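Long-range contact in GARP domain-containing protein (Trypanosoma brucei brucei TREU927, PDB 6XZ6), which acts as a trypanosome receptor for the host complement regulator factor H and increases transmission of the parasite to tsetse flies: residues Cys17-Leu29 with Cys138-Leu151. Residues are numbered along the deposited sequence; the frame is centred on the assembly and turned at random.
Sequences CEVAKQLRKLPLL and CATAVADDVTPEAL
Arg24 stretches its side chain along helix 4-61 and delivers one guanidinium nitrogen, NH1, to two carbonyls of the connector that runs beside the helix before turning across it. NH1 donates to Cys138 O and to Ala141 O, each at 2.8 Å, and both oxygens lie close to the guanidinium plane; Ala141 O receives its bond on a lone pair, whereas the approach to Cys138 O is tilted from the carbonyl plane. Ala20 CB covers one face of the group, and a salt bridge from NE to Glu112 and a hydrogen bond from NH2 to Ser116, both on helix 67-125, should fix its rotation. Next to it, a chi1 of -167° turns Cys17 SG away from its own amide N and beside the carbonyl carbon, where it bonds Cys138 SG (2.1 Å). In this elongated helical bundle of the GARP family, the connector links helix 129-137 to helix 148-161, and the disulfide ties its start covalently to helix 4-61. Farther on, Ala143 N donates to Lys21 O (2.9 Å), and Lys25, bent at chi2 (57°), lays its methylenes over Ala143 O, CD at 3.3 Å. Leu28 CD1 and Val142 CG1 meet tip to tip. Val146 inserts CG2 against Lys25 CB (3.7 Å) and CG1 against Leu26 CD2, while Leu29 CD1 packs on Val146 CB. Gln22, buried and extended beyond CG, sends NE2 to Ala150 O (3.0 Å) from above the carbonyl plane; its OE1 accepts from a water that also donates to Leu151 O.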
loop_
_atom_site.group_PDB
_atom_site.type_symbol
_atom_site.label_atom_id
_atom_site.label_comp_id
_atom_site.label_asym_id
_atom_site.label_seq_id
_atom_site.Cartn_x
_atom_site.Cartn_y
_atom_site.Cartn_z
ATOM N N CYS A 17 -14.004 -8.655 -4.006
ATOM C CA CYS A 17 -13.847 -7.691 -5.094
ATOM C C CYS A 17 -13.330 -6.320 -4.569
ATOM O O CYS A 17 -12.398 -5.766 -5.142
ATOM C CB CYS A 17 -15.181 -7.565 -5.838
ATOM S SG CYS A 17 -15.111 -6.710 -7.430
ATOM N N GLU A 18 -13.889 -5.820 -3.455
ATOM C CA GLU A 18 -13.503 -4.572 -2.797
ATOM C C GLU A 18 -12.073 -4.674 -2.298
ATOM O O GLU A 18 -11.283 -3.791 -2.576
ATOM C CB GLU A 18 -14.492 -4.254 -1.647
ATOM C CG GLU A 18 -14.347 -2.892 -0.984
ATOM C CD GLU A 18 -15.272 -2.544 0.176
ATOM O OE1 GLU A 18 -15.945 -3.447 0.735
ATOM O OE2 GLU A 18 -15.304 -1.345 0.537
ATOM N N VAL A 19 -11.726 -5.766 -1.590
ATOM C CA VAL A 19 -10.382 -6.025 -1.074
ATOM C C VAL A 19 -9.360 -6.182 -2.200
ATOM O O VAL A 19 -8.281 -5.597 -2.105
ATOM C CB VAL A 19 -10.332 -7.216 -0.085
ATOM C CG1 VAL A 19 -8.911 -7.612 0.184
ATOM C CG2 VAL A 19 -11.032 -6.899 1.227
ATOM N N ALA A 20 -9.671 -6.976 -3.245
ATOM C CA ALA A 20 -8.759 -7.218 -4.387
ATOM C C ALA A 20 -8.362 -5.937 -5.116
ATOM O O ALA A 20 -7.196 -5.782 -5.491
ATOM C CB ALA A 20 -9.386 -8.190 -5.367
ATOM N N LYS A 21 -9.344 -5.028 -5.317
ATOM C CA LYS A 21 -9.209 -3.722 -5.971
ATOM C C LYS A 21 -8.264 -2.798 -5.194
ATOM O O LYS A 21 -7.488 -2.071 -5.808
ATOM C CB LYS A 21 -10.580 -3.073 -6.125
ATOM C CG LYS A 21 -11.401 -3.577 -7.305
ATOM C CD LYS A 21 -12.803 -2.943 -7.300
ATOM C CE LYS A 21 -12.817 -1.489 -7.694
ATOM N NZ LYS A 21 -14.188 -0.976 -7.956
ATOM N N GLN A 22 -8.304 -2.849 -3.856
ATOM C CA GLN A 22 -7.421 -2.073 -2.961
ATOM C C GLN A 22 -5.993 -2.605 -3.001
ATOM O O GLN A 22 -5.048 -1.817 -2.978
ATOM C CB GLN A 22 -7.918 -2.155 -1.520
ATOM C CG GLN A 22 -9.225 -1.431 -1.304
ATOM C CD GLN A 22 -9.722 -1.592 0.101
ATOM O OE1 GLN A 22 -9.304 -2.479 0.872
ATOM N NE2 GLN A 22 -10.624 -0.725 0.463
ATOM N N LEU A 23 -5.833 -3.940 -3.034
ATOM C CA LEU A 23 -4.523 -4.601 -3.083
ATOM C C LEU A 23 -3.792 -4.375 -4.409
ATOM O O LEU A 23 -2.577 -4.305 -4.424
ATOM C CB LEU A 23 -4.628 -6.110 -2.718
ATOM C CG LEU A 23 -5.192 -6.424 -1.285
ATOM C CD1 LEU A 23 -5.415 -7.859 -1.102
ATOM C CD2 LEU A 23 -4.270 -5.947 -0.200
ATOM N N ARG A 24 -4.508 -4.181 -5.505
ATOM C CA ARG A 24 -3.883 -3.885 -6.796
ATOM C C ARG A 24 -3.465 -2.411 -6.890
ATOM O O ARG A 24 -2.500 -2.106 -7.581
ATOM C CB ARG A 24 -4.822 -4.268 -7.936
ATOM C CG ARG A 24 -5.140 -5.746 -7.936
ATOM C CD ARG A 24 -6.338 -6.010 -8.791
ATOM N NE ARG A 24 -6.730 -7.420 -8.799
ATOM C CZ ARG A 24 -7.926 -7.863 -9.173
ATOM N NH1 ARG A 24 -8.878 -7.010 -9.543
ATOM N NH2 ARG A 24 -8.192 -9.153 -9.149
ATOM N N LYS A 25 -4.174 -1.506 -6.175
ATOM C CA LYS A 25 -3.889 -0.072 -6.100
ATOM C C LYS A 25 -2.715 0.242 -5.212
ATOM O O LYS A 25 -1.939 1.110 -5.590
ATOM C CB LYS A 25 -5.129 0.749 -5.677
ATOM C CG LYS A 25 -4.984 2.281 -5.702
ATOM C CD LYS A 25 -4.567 2.816 -7.080
ATOM C CE LYS A 25 -4.717 4.297 -7.216
ATOM N NZ LYS A 25 -3.865 4.820 -8.315
ATOM N N LEU A 26 -2.570 -0.426 -4.045
ATOM C CA LEU A 26 -1.448 -0.190 -3.107
ATOM C C LEU A 26 -0.048 -0.093 -3.762
ATOM O O LEU A 26 0.646 0.856 -3.411
ATOM C CB LEU A 26 -1.381 -1.192 -1.936
ATOM C CG LEU A 26 -2.286 -0.953 -0.731
ATOM C CD1 LEU A 26 -2.022 -2.001 0.354
ATOM C CD2 LEU A 26 -2.108 0.433 -0.160
ATOM N N PRO A 27 0.427 -0.998 -4.661
ATOM C CA PRO A 27 1.794 -0.842 -5.200
ATOM C C PRO A 27 1.978 0.374 -6.120
ATOM O O PRO A 27 3.100 0.891 -6.272
ATOM C CB PRO A 27 2.021 -2.139 -5.979
ATOM C CG PRO A 27 0.963 -3.024 -5.635
ATOM C CD PRO A 27 -0.199 -2.214 -5.201
ATOM N N LEU A 28 0.879 0.814 -6.752
ATOM C CA LEU A 28 0.856 1.965 -7.649
ATOM C C LEU A 28 0.938 3.247 -6.806
ATOM O O LEU A 28 1.685 4.156 -7.121
ATOM C CB LEU A 28 -0.418 1.941 -8.509
ATOM C CG LEU A 28 -0.901 0.590 -9.080
ATOM C CD1 LEU A 28 -2.273 0.746 -9.734
ATOM C CD2 LEU A 28 0.080 0.022 -10.067
ATOM N N LEU A 29 0.219 3.280 -5.701
ATOM C CA LEU A 29 0.184 4.342 -4.704
ATOM C C LEU A 29 1.562 4.485 -4.013
ATOM O O LEU A 29 2.080 5.591 -3.971
ATOM C CB LEU A 29 -0.889 3.936 -3.694
ATOM C CG LEU A 29 -1.364 4.929 -2.689
ATOM C CD1 LEU A 29 -2.822 4.658 -2.352
ATOM C CD2 LEU A 29 -0.521 4.847 -1.426
ATOM N N CYS A 138 -14.362 -7.923 -12.208
ATOM C CA CYS A 138 -13.385 -7.639 -11.160
ATOM C C CYS A 138 -12.033 -8.311 -11.406
ATOM O O CYS A 138 -11.173 -8.286 -10.529
ATOM C CB CYS A 138 -13.977 -8.077 -9.830
ATOM S SG CYS A 138 -13.338 -7.185 -8.401
ATOM N N ALA A 139 -11.846 -8.933 -12.575
ATOM C CA ALA A 139 -10.614 -9.642 -12.909
ATOM C C ALA A 139 -9.409 -8.730 -12.864
ATOM O O ALA A 139 -8.444 -9.049 -12.183
ATOM C CB ALA A 139 -10.732 -10.292 -14.273
ATOM N N THR A 140 -9.483 -7.570 -13.515
ATOM C CA THR A 140 -8.348 -6.641 -13.563
ATOM C C THR A 140 -8.621 -5.265 -12.902
ATOM O O THR A 140 -7.702 -4.441 -12.852
ATOM C CB THR A 140 -7.849 -6.500 -15.000
ATOM O OG1 THR A 140 -8.971 -6.297 -15.871
ATOM C CG2 THR A 140 -7.058 -7.715 -15.441
ATOM N N ALA A 141 -9.847 -5.039 -12.367
ATOM C CA ALA A 141 -10.247 -3.798 -11.701
ATOM C C ALA A 141 -9.295 -3.404 -10.564
ATOM O O ALA A 141 -8.821 -4.258 -9.802
ATOM C CB ALA A 141 -11.672 -3.913 -11.180
ATOM N N VAL A 142 -9.000 -2.092 -10.492
ATOM C CA VAL A 142 -8.111 -1.436 -9.519
ATOM C C VAL A 142 -8.924 -0.312 -8.852
ATOM O O VAL A 142 -9.737 0.330 -9.527
ATOM C CB VAL A 142 -6.842 -0.883 -10.225
ATOM C CG1 VAL A 142 -5.864 -0.296 -9.222
ATOM C CG2 VAL A 142 -6.157 -1.962 -11.042
ATOM N N ALA A 143 -8.731 -0.094 -7.528
ATOM C CA ALA A 143 -9.446 0.936 -6.771
ATOM C C ALA A 143 -8.956 2.286 -7.190
ATOM O O ALA A 143 -7.807 2.416 -7.578
ATOM C CB ALA A 143 -9.212 0.762 -5.274
ATOM N N ASP A 144 -9.816 3.300 -7.086
ATOM C CA ASP A 144 -9.463 4.666 -7.417
ATOM C C ASP A 144 -8.484 5.255 -6.413
ATOM O O ASP A 144 -7.598 5.989 -6.797
ATOM C CB ASP A 144 -10.732 5.516 -7.581
ATOM C CG ASP A 144 -11.554 5.129 -8.803
ATOM O OD1 ASP A 144 -10.974 5.047 -9.908
ATOM O OD2 ASP A 144 -12.774 4.905 -8.653
ATOM N N ASP A 145 -8.629 4.916 -5.142
ATOM C CA ASP A 145 -7.735 5.348 -4.070
ATOM C C ASP A 145 -7.746 4.314 -2.933
ATOM O O ASP A 145 -8.537 3.357 -2.950
ATOM C CB ASP A 145 -8.112 6.766 -3.557
ATOM C CG ASP A 145 -7.071 7.465 -2.656
ATOM O OD1 ASP A 145 -5.876 7.032 -2.658
ATOM O OD2 ASP A 145 -7.453 8.439 -1.941
ATOM N N VAL A 146 -6.805 4.467 -1.991
ATOM C CA VAL A 146 -6.697 3.657 -0.779
ATOM C C VAL A 146 -6.339 4.613 0.372
ATOM O O VAL A 146 -5.331 5.341 0.333
ATOM C CB VAL A 146 -5.748 2.426 -0.837
ATOM C CG1 VAL A 146 -5.979 1.502 0.356
ATOM C CG2 VAL A 146 -5.916 1.645 -2.130
ATOM N N THR A 147 -7.223 4.650 1.364
ATOM C CA THR A 147 -7.033 5.423 2.579
ATOM C C THR A 147 -6.929 4.384 3.682
ATOM O O THR A 147 -7.545 3.331 3.544
ATOM C CB THR A 147 -8.231 6.362 2.850
ATOM O OG1 THR A 147 -9.432 5.599 2.941
ATOM C CG2 THR A 147 -8.362 7.477 1.825
ATOM N N PRO A 148 -6.225 4.647 4.800
ATOM C CA PRO A 148 -6.233 3.680 5.912
ATOM C C PRO A 148 -7.627 3.209 6.366
ATOM O O PRO A 148 -7.786 2.042 6.653
ATOM C CB PRO A 148 -5.497 4.441 7.025
ATOM C CG PRO A 148 -4.570 5.350 6.285
ATOM C CD PRO A 148 -5.418 5.837 5.142
ATOM N N GLU A 149 -8.630 4.092 6.367
ATOM C CA GLU A 149 -10.012 3.806 6.778
ATOM C C GLU A 149 -10.722 2.870 5.798
ATOM O O GLU A 149 -11.526 2.044 6.237
ATOM C CB GLU A 149 -10.838 5.105 6.956
ATOM C CG GLU A 149 -10.094 6.282 7.598
ATOM C CD GLU A 149 -9.295 7.181 6.657
ATOM O OE1 GLU A 149 -9.920 7.834 5.786
ATOM O OE2 GLU A 149 -8.047 7.235 6.792
ATOM N N ALA A 150 -10.459 3.011 4.478
ATOM C CA ALA A 150 -11.060 2.154 3.443
ATOM C C ALA A 150 -10.483 0.754 3.541
ATOM O O ALA A 150 -11.211 -0.219 3.368
ATOM C CB ALA A 150 -10.798 2.719 2.057
ATOM N N LEU A 151 -9.182 0.649 3.829
ATOM C CA LEU A 151 -8.496 -0.621 4.000
ATOM C C LEU A 151 -9.098 -1.430 5.162
ATOM O O LEU A 151 -9.407 -2.598 4.949
ATOM C CB LEU A 151 -6.991 -0.365 4.204
ATOM C CG LEU A 151 -5.991 -1.444 3.833
ATOM C CD1 LEU A 151 -6.135 -1.894 2.385
ATOM C CD2 LEU A 151 -4.615 -0.916 4.004
HETATM O O HOH W 1 -9.170 -4.353 2.926
HETATM O O HOH W 2 -6.374 3.559 -10.015
#